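Local coordinates for protein ornithine cyclodeaminase (PDB 3C2Q) that catalyses the conversion of L-ornithine to L-proline with release of ammonia, using NAD(+) as cofactor, at residues 119-122 / 123-127; 202-205 / 206-210; 330-333 / 334-338. One frame throughout, in Å; residues are numbered along the deposited sequence.

Contact 1 of 3, residues 119-122 / 123-127; sequences IAKE and MHEIR
Ile119 and Met123, one turn apart on the helix 112-133, make the tightly packed side of this contact. Met123 is present as selenomethionine, and its SE atom lies 3.9 Å from Ile119 CG2, the two side chains meeting at a slant. The first torsion of Met123 sets CG beside the backbone N (chi1 -67°), which brings Met123 CG to 3.2 Å from Ile119 O, the same oxygen that accepts the Met123 N-H. Beyond this pair the buried face continues into the Rossmann domain: Met123 packs on Met276 and Ile278 of strand 276-280, while Ala120 faces helix 327-342.

Four successive i to i+4 backbone hydrogen bonds run beneath the side chains, from Met123 N to Ile119 O at 2.9 Å through to Ile126 N on Glu122 O at 2.8 Å. Over the last of them, Ile126 CD1 reaches Glu122 CG at 4.0 Å, so an aliphatic branch lies against the carbon stem of an acid whose OE1 is held by a salt bridge to Lys298.

The solvent side is looser. Lys121 and Glu125 cross at about a right angle, with Lys121 CE 3.8 Å from Glu125 OE2. The lysine chain bends at chi2 and chi3, and Lys121 NZ ends 5.1 Å from Glu125 OE2, too far for a salt bridge. Their contact is therefore carbon against carboxylate, with the charges near but unjoined.

The chemistry thus divides largely by face: apolar branches seat the helix on strand 276-280 and helix 327-342, and Glu122 carries its charge beside the sheet, matched by Lys298, whereas the opposite charges of Lys121 and Glu125 probably add no more than a weak attraction through space on the solvent side of the helix.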
loop_
_atom_site.group_PDB
_atom_site.type_symbol
_atom_site.label_atom_id
_atom_site.label_comp_id
_atom_site.label_asym_id
_atom_site.label_seq_id
_atom_site.Cartn_x
_atom_site.Cartn_y
_atom_site.Cartn_z
ATOM N N ILE B 119 4.977 -24.104 1.090
ATOM C CA ILE B 119 4.891 -23.891 2.554
ATOM C C ILE B 119 4.246 -25.084 3.247
ATOM O O ILE B 119 4.724 -25.524 4.315
ATOM C CB ILE B 119 4.118 -22.570 2.928
ATOM C CG1 ILE B 119 4.935 -21.331 2.507
ATOM C CG2 ILE B 119 3.743 -22.535 4.407
ATOM C CD1 ILE B 119 4.062 -20.077 2.342
ATOM N N ALA B 120 3.174 -25.604 2.658
ATOM C CA ALA B 120 2.480 -26.753 3.262
ATOM C C ALA B 120 3.392 -28.018 3.296
ATOM O O ALA B 120 3.420 -28.734 4.293
ATOM C CB ALA B 120 1.190 -27.050 2.511
ATOM N N LYS B 121 4.146 -28.250 2.224
ATOM C CA LYS B 121 5.085 -29.385 2.187
ATOM C C LYS B 121 6.143 -29.247 3.295
ATOM O O LYS B 121 6.447 -30.221 4.016
ATOM C CB LYS B 121 5.783 -29.493 0.842
ATOM C CG LYS B 121 6.764 -30.701 0.764
ATOM C CD LYS B 121 5.990 -32.005 0.505
ATOM C CE LYS B 121 6.546 -33.206 1.303
ATOM N NZ LYS B 121 5.471 -34.254 1.498
ATOM N N GLU B 122 6.717 -28.047 3.421
ATOM C CA GLU B 122 7.676 -27.808 4.480
ATOM C C GLU B 122 7.090 -27.958 5.892
ATOM O O GLU B 122 7.732 -28.564 6.765
ATOM C CB GLU B 122 8.378 -26.463 4.297
ATOM C CG GLU B 122 9.788 -26.501 4.841
ATOM C CD GLU B 122 10.593 -25.244 4.545
ATOM O OE1 GLU B 122 10.176 -24.441 3.653
ATOM O OE2 GLU B 122 11.653 -25.073 5.214
HETATM N N MSE B 123 5.885 -27.439 6.133
HETATM C CA MSE B 123 5.252 -27.592 7.441
HETATM C C MSE B 123 5.003 -29.092 7.759
HETATM O O MSE B 123 5.144 -29.534 8.895
HETATM C CB MSE B 123 3.917 -26.853 7.494
HETATM C CG MSE B 123 4.044 -25.319 7.422
HETATM SE SE MSE B 123 2.246 -24.554 7.376
HETATM C CE MSE B 123 1.535 -25.046 9.120
ATOM N N HIS B 124 4.614 -29.847 6.743
ATOM C CA HIS B 124 4.365 -31.282 6.914
ATOM C C HIS B 124 5.664 -32.006 7.288
ATOM O O HIS B 124 5.695 -32.775 8.240
ATOM C CB HIS B 124 3.741 -31.867 5.653
ATOM C CG HIS B 124 3.337 -33.300 5.800
ATOM N ND1 HIS B 124 2.091 -33.680 6.250
ATOM C CD2 HIS B 124 4.022 -34.444 5.567
ATOM C CE1 HIS B 124 2.020 -34.997 6.275
ATOM N NE2 HIS B 124 3.178 -35.485 5.862
ATOM N N GLU B 125 6.736 -31.714 6.564
ATOM C CA GLU B 125 8.049 -32.274 6.860
ATOM C C GLU B 125 8.511 -31.905 8.265
ATOM O O GLU B 125 9.007 -32.760 9.015
ATOM C CB GLU B 125 9.076 -31.764 5.851
ATOM C CG GLU B 125 8.889 -32.300 4.457
ATOM C CD GLU B 125 9.824 -31.626 3.445
ATOM O OE1 GLU B 125 10.324 -30.497 3.702
ATOM O OE2 GLU B 125 10.045 -32.216 2.365
ATOM N N ILE B 126 8.360 -30.629 8.626
ATOM C CA ILE B 126 8.763 -30.158 9.941
ATOM C C ILE B 126 7.939 -30.801 11.072
ATOM O O ILE B 126 8.503 -31.185 12.111
ATOM C CB ILE B 126 8.776 -28.580 10.014
ATOM C CG1 ILE B 126 9.963 -28.019 9.218
ATOM C CG2 ILE B 126 8.773 -28.090 11.468
ATOM C CD1 ILE B 126 9.834 -26.519 8.815
ATOM N N ARG B 127 6.634 -30.944 10.885
ATOM C CA ARG B 127 5.809 -31.599 11.901
ATOM C C ARG B 127 6.238 -33.062 12.116
ATOM O O ARG B 127 6.280 -33.511 13.258
ATOM C CB ARG B 127 4.328 -31.576 11.572
ATOM C CG ARG B 127 3.492 -32.017 12.765
ATOM C CD ARG B 127 2.055 -32.327 12.437
ATOM N NE ARG B 127 1.909 -33.135 11.226
ATOM C CZ ARG B 127 0.747 -33.615 10.784
ATOM N NH1 ARG B 127 -0.354 -33.398 11.473
ATOM N NH2 ARG B 127 0.681 -34.332 9.658
#

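Contact 2 of 3, residues 202-205 / 206-210; sequences KHHI and YAINA
This is a local contact at the start of helix 203-214, within the Rossmann-fold region, where Lys202 and Tyr206 meet through a CH-pi interaction beside a subunit interface. Lys202 CB sits over the face of the tyrosine ring, 3.9 Å from its centroid and 26° from the perpendicular through it. Lys202 O lies over the ring as well, 3.3 Å from Tyr206 CG, and also accepts the Tyr206 N-H in a bond of 3.0 Å. Turned beside its own backbone N (chi1 -67°), the ring is laid back along the preceding turn, and the lysine methylenes continue past its phenol end, with Lys202 CG 3.8 Å from Tyr206 OH. Ile205 and Tyr206 also pack on Phe26 of the second subunit. Replacing Tyr206 with an alanine would probably strip the Lys202 methylenes of their aromatic surface and open a gap beside that Phe26, leaving the chain held mainly at its amino end. There Lys202 NZ is hydrogen-bonded to Ser28 OG of the second subunit.

A second CH-pi pair follows on another side of the helix. Ile208 CD1 stands over one face of the His204 ring, 4.0 Å from the centroid and displaced from the ring centre, nearest to CE1 and NE2 of His204. The same imidazole is probably held in its rotation by the hydrogen bond between its NE2 and Thr175 OG1 and by stacking on His176. Meanwhile Tyr206 CD2 comes to the edge of the His203 ring, 4.2 Å from His203 CD2.

The helix thus lies against helix 171-183, which begins with Asn171, a residue that probably binds NAD(+): His203 and His204 touch Glu179, Tyr206 touches Tyr183 and Ile208 touches Thr175.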
loop_
_atom_site.group_PDB
_atom_site.type_symbol
_atom_site.label_atom_id
_atom_site.label_comp_id
_atom_site.label_asym_id
_atom_site.label_seq_id
_atom_site.Cartn_x
_atom_site.Cartn_y
_atom_site.Cartn_z
ATOM N N LYS B 202 -20.609 -4.833 21.341
ATOM C CA LYS B 202 -20.373 -5.216 22.725
ATOM C C LYS B 202 -19.657 -6.545 22.874
ATOM O O LYS B 202 -19.132 -6.827 23.939
ATOM C CB LYS B 202 -21.707 -5.305 23.495
ATOM C CG LYS B 202 -22.322 -3.951 23.908
ATOM C CD LYS B 202 -21.641 -3.397 25.185
ATOM C CE LYS B 202 -22.680 -2.859 26.144
ATOM N NZ LYS B 202 -22.176 -1.920 27.187
ATOM N N HIS B 203 -19.600 -7.369 21.828
ATOM C CA HIS B 203 -19.093 -8.725 22.041
ATOM C C HIS B 203 -17.647 -8.768 22.509
ATOM O O HIS B 203 -17.258 -9.642 23.261
ATOM C CB HIS B 203 -19.283 -9.612 20.791
ATOM C CG HIS B 203 -20.720 -9.825 20.412
ATOM N ND1 HIS B 203 -21.090 -10.435 19.230
ATOM C CD2 HIS B 203 -21.873 -9.561 21.078
ATOM C CE1 HIS B 203 -22.410 -10.494 19.160
ATOM N NE2 HIS B 203 -22.908 -9.969 20.268
ATOM N N HIS B 204 -16.824 -7.873 21.986
ATOM C CA HIS B 204 -15.418 -7.867 22.350
ATOM C C HIS B 204 -15.185 -7.634 23.863
ATOM O O HIS B 204 -14.478 -8.422 24.518
ATOM C CB HIS B 204 -14.638 -6.847 21.496
ATOM C CG HIS B 204 -13.176 -6.954 21.691
ATOM N ND1 HIS B 204 -12.342 -5.857 21.726
ATOM C CD2 HIS B 204 -12.391 -8.041 21.901
ATOM C CE1 HIS B 204 -11.102 -6.265 21.938
ATOM N NE2 HIS B 204 -11.101 -7.586 22.049
ATOM N N ILE B 205 -15.788 -6.586 24.416
ATOM C CA ILE B 205 -15.725 -6.379 25.893
ATOM C C ILE B 205 -16.413 -7.510 26.677
ATOM O O ILE B 205 -15.913 -7.906 27.741
ATOM C CB ILE B 205 -16.221 -4.962 26.335
ATOM C CG1 ILE B 205 -15.906 -4.650 27.808
ATOM C CG2 ILE B 205 -17.697 -4.723 26.005
ATOM C CD1 ILE B 205 -14.428 -4.741 28.197
ATOM N N TYR B 206 -17.512 -8.066 26.147
ATOM C CA TYR B 206 -18.124 -9.226 26.820
ATOM C C TYR B 206 -17.131 -10.365 26.874
ATOM O O TYR B 206 -17.046 -11.069 27.882
ATOM C CB TYR B 206 -19.393 -9.726 26.147
ATOM C CG TYR B 206 -20.580 -8.829 26.174
ATOM C CD1 TYR B 206 -20.715 -7.814 27.131
ATOM C CD2 TYR B 206 -21.624 -9.047 25.281
ATOM C CE1 TYR B 206 -21.805 -7.005 27.146
ATOM C CE2 TYR B 206 -22.750 -8.254 25.293
ATOM C CZ TYR B 206 -22.841 -7.238 26.229
ATOM O OH TYR B 206 -23.958 -6.440 26.213
ATOM N N ALA B 207 -16.352 -10.563 25.799
ATOM C CA ALA B 207 -15.373 -11.654 25.787
ATOM C C ALA B 207 -14.226 -11.434 26.789
ATOM O O ALA B 207 -13.791 -12.366 27.486
ATOM C CB ALA B 207 -14.813 -11.907 24.341
ATOM N N ILE B 208 -13.743 -10.198 26.868
ATOM C CA ILE B 208 -12.688 -9.869 27.846
ATOM C C ILE B 208 -13.264 -10.075 29.276
ATOM O O ILE B 208 -12.612 -10.674 30.125
ATOM C CB ILE B 208 -12.210 -8.415 27.660
ATOM C CG1 ILE B 208 -11.432 -8.273 26.324
ATOM C CG2 ILE B 208 -11.313 -7.925 28.874
ATOM C CD1 ILE B 208 -11.333 -6.799 25.814
ATOM N N ASN B 209 -14.470 -9.569 29.505
ATOM C CA ASN B 209 -15.138 -9.682 30.835
ATOM C C ASN B 209 -15.254 -11.146 31.262
ATOM O O ASN B 209 -14.974 -11.504 32.403
ATOM C CB ASN B 209 -16.508 -9.007 30.793
ATOM C CG ASN B 209 -16.978 -8.576 32.171
ATOM O OD1 ASN B 209 -16.165 -8.155 32.990
ATOM N ND2 ASN B 209 -18.287 -8.661 32.426
ATOM N N ALA B 210 -15.595 -12.006 30.313
ATOM C CA ALA B 210 -15.744 -13.434 30.564
ATOM C C ALA B 210 -14.439 -14.096 30.975
ATOM O O ALA B 210 -14.408 -14.932 31.907
ATOM C CB ALA B 210 -16.388 -14.138 29.338
#

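Contact 3 of 3, residues 330-333 / 334-338; sequences FLVL and LLKEL
Four i to i+4 hydrogen bonds join residues 330-333 to 334-338 in one unbroken alpha-helical run, part of the C-terminal helix 327-342 that packs beside the parallel sheet of the Rossmann fold. They are not equal in length: Leu334 N bonds to Phe330 O at 2.8 Å, whereas Lys336 N stands 3.2 Å from Val332 O.

On the buried side, Phe330 and Leu334 extend alongside each other in a common direction. Both carry CG anti to the backbone N (chi1 172° and -174°), which sends them in matching directions toward helix 112-133, where Phe330 rests on Ile116 and Leu334 on Ala120. Leu331 and Leu335 turn to helix 152-160, where Leu331 packs on Ala154 and Leu335 on Lys157, and Leu334 also reaches Met158 there.

A different surface faces the third subunit. Val332 and Lys336 lie next to each other, with Val332 CG1 3.8 Å from Lys336 CE, and Leu333 and Lys336 both pack on Lys336 of that neighbouring subunit. Glu337 has its charge met within the helix by Arg340.

The closest approach of one side chain to another is apolar: Leu334 CD2 meets Phe330 CE2 obliquely at 3.6 Å, with Phe330 CZ next at 3.8 Å.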
loop_
_atom_site.group_PDB
_atom_site.type_symbol
_atom_site.label_atom_id
_atom_site.label_comp_id
_atom_site.label_asym_id
_atom_site.label_seq_id
_atom_site.Cartn_x
_atom_site.Cartn_y
_atom_site.Cartn_z
ATOM N N PHE B 330 -5.491 -17.058 2.447
ATOM C CA PHE B 330 -4.282 -17.836 2.577
ATOM C C PHE B 330 -4.399 -18.974 3.607
ATOM O O PHE B 330 -4.058 -20.119 3.290
ATOM C CB PHE B 330 -3.103 -16.891 2.932
ATOM C CG PHE B 330 -1.822 -17.619 3.270
ATOM C CD1 PHE B 330 -0.924 -17.998 2.267
ATOM C CD2 PHE B 330 -1.511 -17.921 4.582
ATOM C CE1 PHE B 330 0.275 -18.679 2.590
ATOM C CE2 PHE B 330 -0.316 -18.619 4.912
ATOM C CZ PHE B 330 0.559 -18.988 3.915
ATOM N N LEU B 331 -4.857 -18.668 4.829
ATOM C CA LEU B 331 -4.991 -19.702 5.876
ATOM C C LEU B 331 -5.983 -20.791 5.492
ATOM O O LEU B 331 -5.743 -21.966 5.775
ATOM C CB LEU B 331 -5.336 -19.107 7.261
ATOM C CG LEU B 331 -4.177 -18.318 7.917
ATOM C CD1 LEU B 331 -4.683 -17.521 9.114
ATOM C CD2 LEU B 331 -3.015 -19.232 8.321
ATOM N N VAL B 332 -7.068 -20.411 4.838
ATOM C CA VAL B 332 -8.116 -21.402 4.410
ATOM C C VAL B 332 -7.542 -22.355 3.366
ATOM O O VAL B 332 -7.667 -23.602 3.477
ATOM C CB VAL B 332 -9.413 -20.672 3.927
ATOM C CG1 VAL B 332 -10.416 -21.674 3.315
ATOM C CG2 VAL B 332 -10.082 -19.939 5.134
ATOM N N LEU B 333 -6.853 -21.784 2.380
ATOM C CA LEU B 333 -6.190 -22.588 1.353
ATOM C C LEU B 333 -5.030 -23.436 1.885
ATOM O O LEU B 333 -4.857 -24.603 1.465
ATOM C CB LEU B 333 -5.703 -21.680 0.209
ATOM C CG LEU B 333 -6.797 -21.024 -0.629
ATOM C CD1 LEU B 333 -6.183 -20.046 -1.666
ATOM C CD2 LEU B 333 -7.698 -22.108 -1.313
ATOM N N LEU B 334 -4.216 -22.854 2.772
ATOM C CA LEU B 334 -3.121 -23.588 3.390
ATOM C C LEU B 334 -3.632 -24.845 4.127
ATOM O O LEU B 334 -3.087 -25.928 3.950
ATOM C CB LEU B 334 -2.343 -22.699 4.354
ATOM C CG LEU B 334 -1.068 -23.260 5.003
ATOM C CD1 LEU B 334 -0.125 -23.881 3.968
ATOM C CD2 LEU B 334 -0.403 -22.134 5.860
ATOM N N LEU B 335 -4.653 -24.676 4.957
ATOM C CA LEU B 335 -5.249 -25.815 5.657
ATOM C C LEU B 335 -5.696 -26.927 4.666
ATOM O O LEU B 335 -5.415 -28.119 4.884
ATOM C CB LEU B 335 -6.417 -25.356 6.524
ATOM C CG LEU B 335 -7.136 -26.500 7.288
ATOM C CD1 LEU B 335 -6.176 -27.206 8.246
ATOM C CD2 LEU B 335 -8.379 -25.995 7.994
ATOM N N LYS B 336 -6.389 -26.546 3.594
ATOM C CA LYS B 336 -6.818 -27.549 2.606
ATOM C C LYS B 336 -5.622 -28.325 2.061
ATOM O O LYS B 336 -5.704 -29.535 1.877
ATOM C CB LYS B 336 -7.606 -26.912 1.469
ATOM C CG LYS B 336 -8.934 -26.348 1.881
ATOM C CD LYS B 336 -9.683 -25.805 0.649
ATOM C CE LYS B 336 -10.693 -24.726 1.008
ATOM N NZ LYS B 336 -11.809 -25.247 1.849
ATOM N N GLU B 337 -4.500 -27.636 1.824
ATOM C CA GLU B 337 -3.318 -28.279 1.275
ATOM C C GLU B 337 -2.669 -29.238 2.305
ATOM O O GLU B 337 -2.227 -30.343 1.941
ATOM C CB GLU B 337 -2.333 -27.229 0.749
ATOM C CG GLU B 337 -1.075 -27.783 0.064
ATOM C CD GLU B 337 -1.336 -28.667 -1.173
ATOM O OE1 GLU B 337 -2.473 -28.718 -1.684
ATOM O OE2 GLU B 337 -0.371 -29.334 -1.608
ATOM N N LEU B 338 -2.617 -28.817 3.573
ATOM C CA LEU B 338 -2.151 -29.667 4.679
ATOM C C LEU B 338 -3.048 -30.930 4.803
ATOM O O LEU B 338 -2.538 -32.040 4.938
ATOM C CB LEU B 338 -2.136 -28.879 6.001
ATOM C CG LEU B 338 -1.159 -27.694 6.140
ATOM C CD1 LEU B 338 -1.456 -26.857 7.410
ATOM C CD2 LEU B 338 0.269 -28.195 6.114
#

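Overall arrangement
All three are the same kind of turn-to-turn helical contact, yet their chemistry follows their surroundings. Contacts 1 and 3 belong together: their centres are about 12 Å apart, and helices 112-133 and 327-342 touch directly, with Ala120 CB 3.4 Å from Glu337 CG. Contact 3 is the buried one, dominated by leucines and phenylalanine; contact 1 is partly buried, largely apolar toward the sheet and charged toward solvent. Contact 2 stands apart, its centre about 36 Å from that of contact 1 and 29 Å from that of contact 3, and relies on aromatic faces and imidazoles. Contacts 2 and 3 both meet neighbouring subunits, the second and third respectively, whereas contact 1 meets none.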